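Local coordinates for MMS19 nucleotide excision repair protein homolog (Mus musculus, PDB 6TBL), which probably acts in the cytosolic iron-sulfur assembly complex that delivers clusters to apoproteins of DNA metabolism and is represented here by its C-terminal HEAT-repeat part, at residues A[15-20]-A[52-57]; A[31-36]-A[69-74]; A[64-69]-A[104-109]; A[75-80]-A[115-120]. All coordinates share one frame; numbering follows the deposited sequence.

In the fold
The four contacts join successive HEAT repeats of this all-helical C-terminal piece. Interactions 1 and 2 pair HEAT 2 with HEAT 3: interaction 1 sets the end of helix 9-16 against helix 47-57, and interaction 2 sets helix 22-38 beside helix 63-76. Interactions 3 and 4 pair HEAT 3 with HEAT 4, both through helix 63-76 and helix 104-118, near the two ends of that pairing and with centres about 17 Å apart. Helix 63-76 therefore serves interactions 2, 3 and 4. Phe54 of interaction 1 packs on Cys72 and Met73 of interaction 2; the centres of the two contacts are about 12 Å apart. Corresponding helices thus stack repeat upon repeat into one continuous solenoid.

Interaction 1: residues A[15-20]-A[52-57]; sequences EALSCP and TKFLNL
Leu17 reaches across to helix 47-57 and lodges its two methyls among Lys53, Phe54 and Leu57. Its chi1 of -64° puts CG beside the backbone N and opposite the carbonyl carbon, so that the fork of the side chain opens toward the helix. Leu17 CD1 lies 3.8 Å from Lys53 CB and also approaches the Phe54 ring obliquely. The other branch, CD2, comes up at the rim of that ring, in its plane. Leu17 CD2 also touches Leu57 CD1 at 3.7 Å, and the two leucine side chains cross at about a right angle. A branched, apolar residue suits this place because one methyl alone could not meet all three neighbours. Replacing Leu17 by alanine would probably open a gap beside the Phe54 ring and take one apolar neighbour from Leu57 CD1. Lys53 is amphipathic here: its CB and CG lie against Leu17, and a bend at chi2 (-54°) turns the remaining extended chain past Ser18, whose OG is 3.2 Å from Lys53 CE. This polar margin lies at the more exposed side of the contact, whereas Leu17, Phe54 and Leu57 are buried. Leu17 also packs on Leu32, and Phe54 on Leu29, of helix 22-38. The arrangement is characteristic of a HEAT solenoid, in which the first helix of one repeat packs on that of the next.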
# COMPACT_ATOMS: atom_id res chain seq x y z
N GLU A 15 7.51 39.29 6.77
CA GLU A 15 8.70 39.48 5.96
C GLU A 15 9.97 39.07 6.70
O GLU A 15 10.98 38.77 6.05
CB GLU A 15 8.80 40.93 5.50
CG GLU A 15 7.83 41.28 4.39
CD GLU A 15 8.11 40.50 3.12
OE1 GLU A 15 9.29 40.36 2.75
OE2 GLU A 15 7.14 40.00 2.50
N ALA A 16 9.95 39.06 8.03
CA ALA A 16 11.11 38.60 8.78
C ALA A 16 11.35 37.11 8.63
O ALA A 16 12.47 36.65 8.86
CB ALA A 16 10.95 38.96 10.26
N LEU A 17 10.33 36.34 8.24
CA LEU A 17 10.50 34.91 8.03
C LEU A 17 11.42 34.61 6.85
O LEU A 17 12.00 33.53 6.79
CB LEU A 17 9.15 34.24 7.80
CG LEU A 17 8.17 34.30 8.98
CD1 LEU A 17 6.79 33.84 8.55
CD2 LEU A 17 8.68 33.45 10.13
N SER A 18 11.56 35.55 5.91
CA SER A 18 12.44 35.39 4.77
C SER A 18 13.85 35.90 5.03
O SER A 18 14.72 35.75 4.16
CB SER A 18 11.85 36.11 3.55
OG SER A 18 10.50 35.75 3.36
N CYS A 19 14.10 36.48 6.19
CA CYS A 19 15.41 37.04 6.48
C CYS A 19 16.43 35.92 6.66
O CYS A 19 16.18 34.96 7.39
CB CYS A 19 15.35 37.90 7.74
SG CYS A 19 16.95 38.55 8.27
N PRO A 20 17.59 35.99 5.99
CA PRO A 20 18.57 34.90 6.13
C PRO A 20 19.19 34.79 7.52
O PRO A 20 19.75 33.73 7.83
CB PRO A 20 19.64 35.25 5.08
CG PRO A 20 18.97 36.19 4.13
CD PRO A 20 17.99 36.97 4.97
N THR A 52 3.96 28.29 3.97
CA THR A 52 5.14 28.22 3.11
C THR A 52 6.42 28.48 3.90
O THR A 52 7.35 27.68 3.88
CB THR A 52 5.01 29.21 1.96
OG1 THR A 52 3.72 29.06 1.34
CG2 THR A 52 6.09 28.98 0.93
N LYS A 53 6.46 29.61 4.62
CA LYS A 53 7.70 30.02 5.27
C LYS A 53 8.03 29.13 6.47
O LYS A 53 9.20 28.84 6.72
CB LYS A 53 7.61 31.49 5.70
CG LYS A 53 7.70 32.45 4.54
CD LYS A 53 8.96 32.18 3.73
CE LYS A 53 8.99 33.02 2.46
NZ LYS A 53 10.17 32.68 1.63
N PHE A 54 7.01 28.70 7.22
CA PHE A 54 7.27 27.80 8.34
C PHE A 54 7.91 26.51 7.87
O PHE A 54 8.84 26.00 8.51
CB PHE A 54 5.97 27.51 9.10
CG PHE A 54 5.45 28.68 9.90
CD1 PHE A 54 6.24 29.79 10.12
CD2 PHE A 54 4.17 28.64 10.43
CE1 PHE A 54 5.75 30.86 10.86
CE2 PHE A 54 3.68 29.71 11.17
CZ PHE A 54 4.47 30.81 11.38
N LEU A 55 7.43 25.96 6.75
CA LEU A 55 8.01 24.72 6.24
C LEU A 55 9.46 24.92 5.80
O LEU A 55 10.31 24.06 6.05
CB LEU A 55 7.17 24.19 5.08
CG LEU A 55 5.77 23.67 5.44
CD1 LEU A 55 5.00 23.30 4.18
CD2 LEU A 55 5.87 22.48 6.38
N ASN A 56 9.75 26.05 5.15
CA ASN A 56 11.13 26.33 4.76
C ASN A 56 12.04 26.43 5.98
O ASN A 56 13.15 25.89 5.99
CB ASN A 56 11.20 27.62 3.94
CG ASN A 56 10.53 27.48 2.59
OD1 ASN A 56 11.13 26.99 1.64
ND2 ASN A 56 9.28 27.91 2.51
N LEU A 57 11.57 27.11 7.03
CA LEU A 57 12.38 27.27 8.23
C LEU A 57 12.56 25.97 9.00
O LEU A 57 13.50 25.85 9.79
CB LEU A 57 11.76 28.34 9.14
CG LEU A 57 11.74 29.75 8.56
CD1 LEU A 57 10.97 30.68 9.47
CD2 LEU A 57 13.16 30.26 8.35

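Interaction 2: residues A[31-36]-A[69-74]; sequences CLQPLL and ALQCMH
Cys72 presents its sulfur to Gln33, and this pair accounts for most of the surface hidden between helices 22-38 and 63-76. Cys72 SG sits 3.9 Å from Gln33 CB, touching the root of that side chain and leaving the amide to run past it. A small, weakly polar side chain fits where the two backbones come close: the CA atoms of Gln33 and Cys72 are 5.3 Å apart. The axes of segments 31-36 and 69-74 approach to 9.3 Å and diverge by only 9°, the nearly parallel side-by-side stacking of equivalent helices in consecutive HEAT repeats, here HEAT 2 and HEAT 3. Gln33 has CG anti to its backbone N (chi1 171°) and continues in an extended chain toward Gln71. There the two amides stand almost perpendicular, with planes 83° apart. Their OE1 atoms lie 3.5 Å from one another, and since both are acceptors they form no hydrogen bond; Gln33 OE1 also lies near Gln71 CB. Long polar side chains suit this partly exposed margin, where their aliphatic portions can pack while their amides stay toward the outside. On the buried side, Leu36 lays CD1 over the backbone of the other helix, 3.6 Å from Cys72 O. The same leucine touches Phe54 of helix 47-57, against which Cys72 packs as well.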
# COMPACT_ATOMS: atom_id res chain seq x y z
N CYS A 31 7.27 35.61 18.19
CA CYS A 31 6.12 36.50 18.18
C CYS A 31 4.93 35.88 17.47
O CYS A 31 3.78 36.14 17.85
CB CYS A 31 6.47 37.83 17.52
SG CYS A 31 7.70 38.78 18.39
N LEU A 32 5.18 35.08 16.44
CA LEU A 32 4.10 34.56 15.60
C LEU A 32 3.31 33.46 16.30
O LEU A 32 2.09 33.38 16.14
CB LEU A 32 4.67 34.05 14.28
CG LEU A 32 5.17 35.15 13.34
CD1 LEU A 32 5.93 34.55 12.17
CD2 LEU A 32 4.00 35.99 12.85
N GLN A 33 3.98 32.62 17.09
CA GLN A 33 3.28 31.51 17.74
C GLN A 33 2.15 31.98 18.65
O GLN A 33 1.03 31.44 18.53
CB GLN A 33 4.28 30.63 18.49
CG GLN A 33 3.62 29.58 19.36
CD GLN A 33 4.62 28.60 19.95
OE1 GLN A 33 5.79 28.61 19.59
NE2 GLN A 33 4.15 27.76 20.86
N PRO A 34 2.35 32.93 19.57
CA PRO A 34 1.20 33.39 20.37
C PRO A 34 0.11 34.04 19.54
O PRO A 34 -1.08 33.91 19.88
CB PRO A 34 1.82 34.40 21.35
CG PRO A 34 3.28 34.07 21.36
CD PRO A 34 3.59 33.61 19.98
N LEU A 35 0.47 34.72 18.45
CA LEU A 35 -0.55 35.30 17.57
C LEU A 35 -1.40 34.21 16.93
O LEU A 35 -2.61 34.37 16.77
CB LEU A 35 0.11 36.17 16.51
CG LEU A 35 0.95 37.35 17.02
CD1 LEU A 35 1.58 38.10 15.86
CD2 LEU A 35 0.12 38.28 17.87
N LEU A 36 -0.77 33.09 16.55
CA LEU A 36 -1.54 31.98 16.00
C LEU A 36 -2.49 31.39 17.03
O LEU A 36 -3.57 30.92 16.67
CB LEU A 36 -0.60 30.90 15.48
CG LEU A 36 0.33 31.30 14.32
CD1 LEU A 36 1.33 30.20 14.01
CD2 LEU A 36 -0.49 31.65 13.09
N ALA A 69 10.11 26.66 14.19
CA ALA A 69 9.28 26.58 12.99
C ALA A 69 8.22 25.50 13.12
O ALA A 69 7.06 25.72 12.76
CB ALA A 69 10.15 26.34 11.76
N LEU A 70 8.60 24.33 13.64
CA LEU A 70 7.63 23.25 13.81
C LEU A 70 6.61 23.56 14.90
O LEU A 70 5.45 23.14 14.80
CB LEU A 70 8.35 21.94 14.12
CG LEU A 70 9.25 21.41 13.00
CD1 LEU A 70 10.01 20.18 13.47
CD2 LEU A 70 8.44 21.10 11.75
N GLN A 71 7.02 24.29 15.94
CA GLN A 71 6.06 24.69 16.96
C GLN A 71 5.01 25.64 16.40
O GLN A 71 3.86 25.64 16.86
CB GLN A 71 6.79 25.34 18.14
CG GLN A 71 7.69 24.38 18.90
CD GLN A 71 8.41 25.06 20.06
OE1 GLN A 71 8.25 26.25 20.30
NE2 GLN A 71 9.22 24.29 20.78
N CYS A 72 5.39 26.47 15.42
CA CYS A 72 4.40 27.30 14.74
C CYS A 72 3.51 26.46 13.83
O CYS A 72 2.31 26.74 13.71
CB CYS A 72 5.11 28.39 13.94
SG CYS A 72 5.70 29.77 14.95
N MET A 73 4.08 25.44 13.19
CA MET A 73 3.26 24.52 12.40
C MET A 73 2.22 23.83 13.27
O MET A 73 1.09 23.60 12.84
CB MET A 73 4.15 23.48 11.72
CG MET A 73 5.00 24.03 10.60
SD MET A 73 3.96 24.70 9.28
CE MET A 73 3.02 23.25 8.83
N HIS A 74 2.59 23.50 14.51
CA HIS A 74 1.62 22.99 15.46
C HIS A 74 0.59 24.06 15.82
O HIS A 74 -0.61 23.78 15.86
CB HIS A 74 2.34 22.48 16.71
CG HIS A 74 1.43 21.86 17.73
ND1 HIS A 74 0.74 22.59 18.66
CD2 HIS A 74 1.12 20.56 17.96
CE1 HIS A 74 0.03 21.78 19.42
NE2 HIS A 74 0.25 20.54 19.02

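Interaction 3: residues A[64-69]-A[104-109]; sequences AVRIAA and RLVRKE
Ile67 and Val106 lead the apolar part of this contact, with their CA atoms 5.2 Å apart. Ile67 has three points of touch. Ile67 CG1 lies over the backbone of the opposite helix, 4.0 Å from Val106 CA; the terminal CD1 carries on to Leu105 CB at the exposed margin; and CG2 meets Glu109 CG at 3.9 Å. With chi1 of -70° the CG1 branch lies beside the backbone N and CG2 lies opposite the backbone N, which spreads the two arms toward different partners. A beta-branched side chain suits this place because it fills the space on both flanks at once. For Glu109, it is the aliphatic CG that joins the packing. Val106 CG2 adds a further aliphatic touch, 3.9 Å from Arg66 CB.

The second kind of contact pairs a charged group with a methyl. Val106 CG1 lies at the edge of the Arg66 guanidinium, in its plane and 3.3 Å from NH1. The arginine can thus cross the valine and still deliver its charge elsewhere: NH1 makes a salt bridge with Asp101, and NE hydrogen-bonds to Ser60 O.

The axes of segments 64-69 and 104-109 run nearly parallel, 13° apart and 8.9 Å from each other at closest. HEAT 3 is joined here to HEAT 4, with helix 22-38 packing on Ala64, Val65 and Ala68 and helix 47-57 on Val65 and Ala69.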
# COMPACT_ATOMS: atom_id res chain seq x y z
N ALA A 64 17.60 25.30 16.64
CA ALA A 64 16.59 26.08 17.36
C ALA A 64 15.55 26.64 16.40
O ALA A 64 14.36 26.73 16.75
CB ALA A 64 17.26 27.21 18.14
N VAL A 65 15.96 27.01 15.19
CA VAL A 65 15.01 27.53 14.21
C VAL A 65 14.06 26.43 13.76
O VAL A 65 12.84 26.63 13.69
CB VAL A 65 15.76 28.15 13.02
CG1 VAL A 65 14.79 28.52 11.90
CG2 VAL A 65 16.53 29.39 13.46
N ARG A 66 14.60 25.24 13.46
CA ARG A 66 13.74 24.13 13.06
C ARG A 66 12.71 23.81 14.14
O ARG A 66 11.55 23.53 13.84
CB ARG A 66 14.58 22.89 12.75
CG ARG A 66 15.37 22.99 11.45
CD ARG A 66 16.07 21.68 11.11
NE ARG A 66 17.45 21.65 11.58
CZ ARG A 66 17.90 20.87 12.56
NH1 ARG A 66 17.07 20.04 13.18
NH2 ARG A 66 19.18 20.91 12.91
N ILE A 67 13.12 23.87 15.41
CA ILE A 67 12.20 23.61 16.51
C ILE A 67 11.10 24.67 16.55
O ILE A 67 9.91 24.36 16.61
CB ILE A 67 12.96 23.53 17.84
CG1 ILE A 67 13.82 22.27 17.88
CG2 ILE A 67 11.99 23.59 19.02
CD1 ILE A 67 14.67 22.15 19.12
N ALA A 68 11.49 25.95 16.52
CA ALA A 68 10.51 27.02 16.57
C ALA A 68 9.58 26.98 15.37
O ALA A 68 8.37 27.23 15.50
CB ALA A 68 11.22 28.38 16.65
N ALA A 69 10.11 26.66 14.19
CA ALA A 69 9.28 26.58 12.99
C ALA A 69 8.22 25.50 13.12
O ALA A 69 7.06 25.72 12.76
CB ALA A 69 10.15 26.34 11.76
N ARG A 104 16.84 14.46 18.05
CA ARG A 104 15.62 14.02 18.71
C ARG A 104 14.70 15.20 19.02
O ARG A 104 13.49 15.12 18.80
CB ARG A 104 15.95 13.26 20.00
CG ARG A 104 16.55 11.88 19.78
CD ARG A 104 16.85 11.20 21.11
NE ARG A 104 17.83 11.95 21.90
CZ ARG A 104 19.13 11.68 21.92
NH1 ARG A 104 19.61 10.67 21.20
NH2 ARG A 104 19.95 12.41 22.66
N LEU A 105 15.27 16.29 19.52
CA LEU A 105 14.45 17.41 19.97
C LEU A 105 13.60 17.99 18.84
O LEU A 105 12.47 18.42 19.07
CB LEU A 105 15.34 18.49 20.58
CG LEU A 105 15.99 18.07 21.90
CD1 LEU A 105 16.93 19.15 22.40
CD2 LEU A 105 14.92 17.76 22.94
N VAL A 106 14.13 18.01 17.62
CA VAL A 106 13.34 18.53 16.52
C VAL A 106 12.36 17.48 16.00
O VAL A 106 11.23 17.80 15.61
CB VAL A 106 14.26 19.06 15.41
CG1 VAL A 106 15.32 18.05 15.09
CG2 VAL A 106 13.47 19.42 14.16
N ARG A 107 12.75 16.20 16.02
CA ARG A 107 11.82 15.14 15.63
C ARG A 107 10.59 15.13 16.53
O ARG A 107 9.47 14.94 16.06
CB ARG A 107 12.52 13.79 15.67
CG ARG A 107 13.39 13.49 14.46
CD ARG A 107 13.93 12.08 14.54
NE ARG A 107 15.22 12.04 15.21
CZ ARG A 107 15.65 11.01 15.93
NH1 ARG A 107 14.88 9.95 16.09
NH2 ARG A 107 16.85 11.04 16.49
N LYS A 108 10.79 15.33 17.84
CA LYS A 108 9.67 15.38 18.77
C LYS A 108 8.66 16.45 18.36
O LYS A 108 7.45 16.20 18.38
CB LYS A 108 10.19 15.64 20.19
CG LYS A 108 9.10 15.97 21.20
CD LYS A 108 9.69 16.37 22.54
CE LYS A 108 8.61 16.94 23.46
NZ LYS A 108 9.16 17.33 24.78
N GLU A 109 9.15 17.63 17.98
CA GLU A 109 8.25 18.69 17.53
C GLU A 109 7.58 18.34 16.20
O GLU A 109 6.42 18.70 15.98
CB GLU A 109 9.01 20.01 17.41
CG GLU A 109 9.78 20.39 18.67
CD GLU A 109 8.88 20.67 19.85
OE1 GLU A 109 7.70 21.04 19.64
OE2 GLU A 109 9.34 20.50 21.00

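Interaction 4: residues A[75-80]-A[115-120]; sequences ALTRLP and GEWFLL. With K (potassium ion), chain G.
Glu116 and Trp117 bring the end of helix 104-118 against the turn that follows helix 63-76. Glu116 contributes its CB, 3.9 Å from Thr77 CG2, and the two side chains meet at about a right angle. A glutamate suits this partly exposed edge, where its methylene can pack on Thr77 while the charged carboxylate belongs with the more polar surroundings.

Trp117 follows, and it offers a broad flat surface. Thr77 CG2 stands over one face of the Trp117 indole in a CH-pi contact, 3.7 Å from the centroid of the five-membered ring and 24° off its normal. Thr77 has OG1 between its backbone N and carbonyl carbon (chi1 64°), hydrogen-bonded to His74 O, which leaves the methyl turned to the ring. The benzo part of the indole reaches Leu76, whose CB lies 4.0 Å from Trp117 CZ2. The indole NE1 donates a hydrogen bond to Met73 O, so the ring is both packed and tethered. A leucine in place of Trp117 would probably leave Met73 O without its indole donor and the Thr77 methyl without a ring face to rest on.

Leu120 closes the contact more loosely, its CD2 lying 4.5 Å from Thr77 O. Thr77 O binds the potassium ion at 2.8 Å and Leu79 O binds it at 3.0 Å; the turn, with Thr81 OG1 at the start of helix 81-94, forms the metal site.

Helix 81-94 packs against the indole through Val91 and against Leu120 through Leu85, while helices 22-38 and 47-57 pack on Leu76.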
# COMPACT_ATOMS: atom_id res chain seq x y z
N ALA A 75 1.06 25.28 16.08
CA ALA A 75 0.15 26.36 16.46
C ALA A 75 -0.78 26.77 15.33
O ALA A 75 -1.84 27.34 15.60
CB ALA A 75 0.95 27.57 16.94
N LEU A 76 -0.40 26.49 14.08
CA LEU A 76 -1.28 26.80 12.95
C LEU A 76 -2.60 26.05 13.05
O LEU A 76 -3.63 26.54 12.56
CB LEU A 76 -0.58 26.46 11.63
CG LEU A 76 0.23 27.56 10.96
CD1 LEU A 76 0.82 27.04 9.66
CD2 LEU A 76 -0.64 28.77 10.70
N THR A 77 -2.61 24.87 13.67
CA THR A 77 -3.83 24.07 13.75
C THR A 77 -4.91 24.72 14.61
O THR A 77 -6.03 24.19 14.66
CB THR A 77 -3.51 22.68 14.28
OG1 THR A 77 -3.01 22.77 15.62
CG2 THR A 77 -2.45 22.01 13.41
N ARG A 78 -4.61 25.84 15.28
CA ARG A 78 -5.64 26.57 16.02
C ARG A 78 -6.49 27.45 15.12
O ARG A 78 -7.58 27.86 15.54
CB ARG A 78 -4.99 27.42 17.12
CG ARG A 78 -5.98 27.99 18.13
CD ARG A 78 -5.37 28.06 19.52
NE ARG A 78 -4.98 26.74 20.00
CZ ARG A 78 -4.52 26.50 21.22
NH1 ARG A 78 -4.41 27.49 22.09
NH2 ARG A 78 -4.18 25.27 21.58
N LEU A 79 -6.03 27.73 13.90
CA LEU A 79 -6.84 28.48 12.95
C LEU A 79 -8.09 27.69 12.59
O LEU A 79 -8.16 26.48 12.83
CB LEU A 79 -6.02 28.80 11.70
CG LEU A 79 -4.65 29.46 11.90
CD1 LEU A 79 -4.08 29.90 10.57
CD2 LEU A 79 -4.73 30.63 12.86
N PRO A 80 -9.10 28.35 12.03
CA PRO A 80 -10.31 27.64 11.61
C PRO A 80 -9.99 26.48 10.67
O PRO A 80 -9.23 26.63 9.71
CB PRO A 80 -11.14 28.72 10.91
CG PRO A 80 -10.73 29.98 11.59
CD PRO A 80 -9.27 29.82 11.93
N GLY A 115 1.07 15.27 13.96
CA GLY A 115 -0.05 14.57 14.58
C GLY A 115 -1.30 15.41 14.66
O GLY A 115 -2.41 14.89 14.54
N GLU A 116 -1.15 16.72 14.87
CA GLU A 116 -2.31 17.60 14.92
C GLU A 116 -2.86 17.90 13.54
O GLU A 116 -4.05 18.22 13.41
CB GLU A 116 -1.95 18.90 15.64
CG GLU A 116 -1.75 18.72 17.13
CD GLU A 116 -3.00 18.24 17.83
OE1 GLU A 116 -4.10 18.74 17.50
OE2 GLU A 116 -2.90 17.34 18.70
N TRP A 117 -2.02 17.82 12.50
CA TRP A 117 -2.51 18.00 11.14
C TRP A 117 -3.25 16.77 10.62
O TRP A 117 -4.01 16.89 9.66
CB TRP A 117 -1.36 18.36 10.21
CG TRP A 117 -0.98 19.81 10.29
CD1 TRP A 117 -0.18 20.39 11.22
CD2 TRP A 117 -1.40 20.86 9.41
NE1 TRP A 117 -0.06 21.74 10.97
CE2 TRP A 117 -0.80 22.05 9.86
CE3 TRP A 117 -2.21 20.91 8.27
CZ2 TRP A 117 -0.99 23.28 9.23
CZ3 TRP A 117 -2.40 22.12 7.64
CH2 TRP A 117 -1.79 23.29 8.12
N PHE A 118 -3.04 15.61 11.24
CA PHE A 118 -3.84 14.44 10.89
C PHE A 118 -5.27 14.56 11.40
O PHE A 118 -6.18 13.95 10.82
CB PHE A 118 -3.19 13.17 11.44
CG PHE A 118 -2.16 12.56 10.54
CD1 PHE A 118 -2.53 11.79 9.45
CD2 PHE A 118 -0.81 12.75 10.79
CE1 PHE A 118 -1.58 11.23 8.63
CE2 PHE A 118 0.15 12.19 9.96
CZ PHE A 118 -0.24 11.43 8.88
N LEU A 119 -5.48 15.32 12.46
CA LEU A 119 -6.78 15.42 13.11
C LEU A 119 -7.66 16.53 12.54
O LEU A 119 -8.73 16.79 13.09
CB LEU A 119 -6.60 15.65 14.62
CG LEU A 119 -5.70 14.67 15.37
CD1 LEU A 119 -5.49 15.14 16.80
CD2 LEU A 119 -6.30 13.28 15.33
N LEU A 120 -7.23 17.21 11.48
CA LEU A 120 -8.03 18.30 10.94
C LEU A 120 -9.30 17.77 10.28
O LEU A 120 -10.41 18.20 10.61
CB LEU A 120 -7.21 19.14 9.97
CG LEU A 120 -6.16 20.03 10.63
CD1 LEU A 120 -5.38 20.80 9.58
CD2 LEU A 120 -6.82 20.99 11.62
K K G . -8.80 23.84 14.20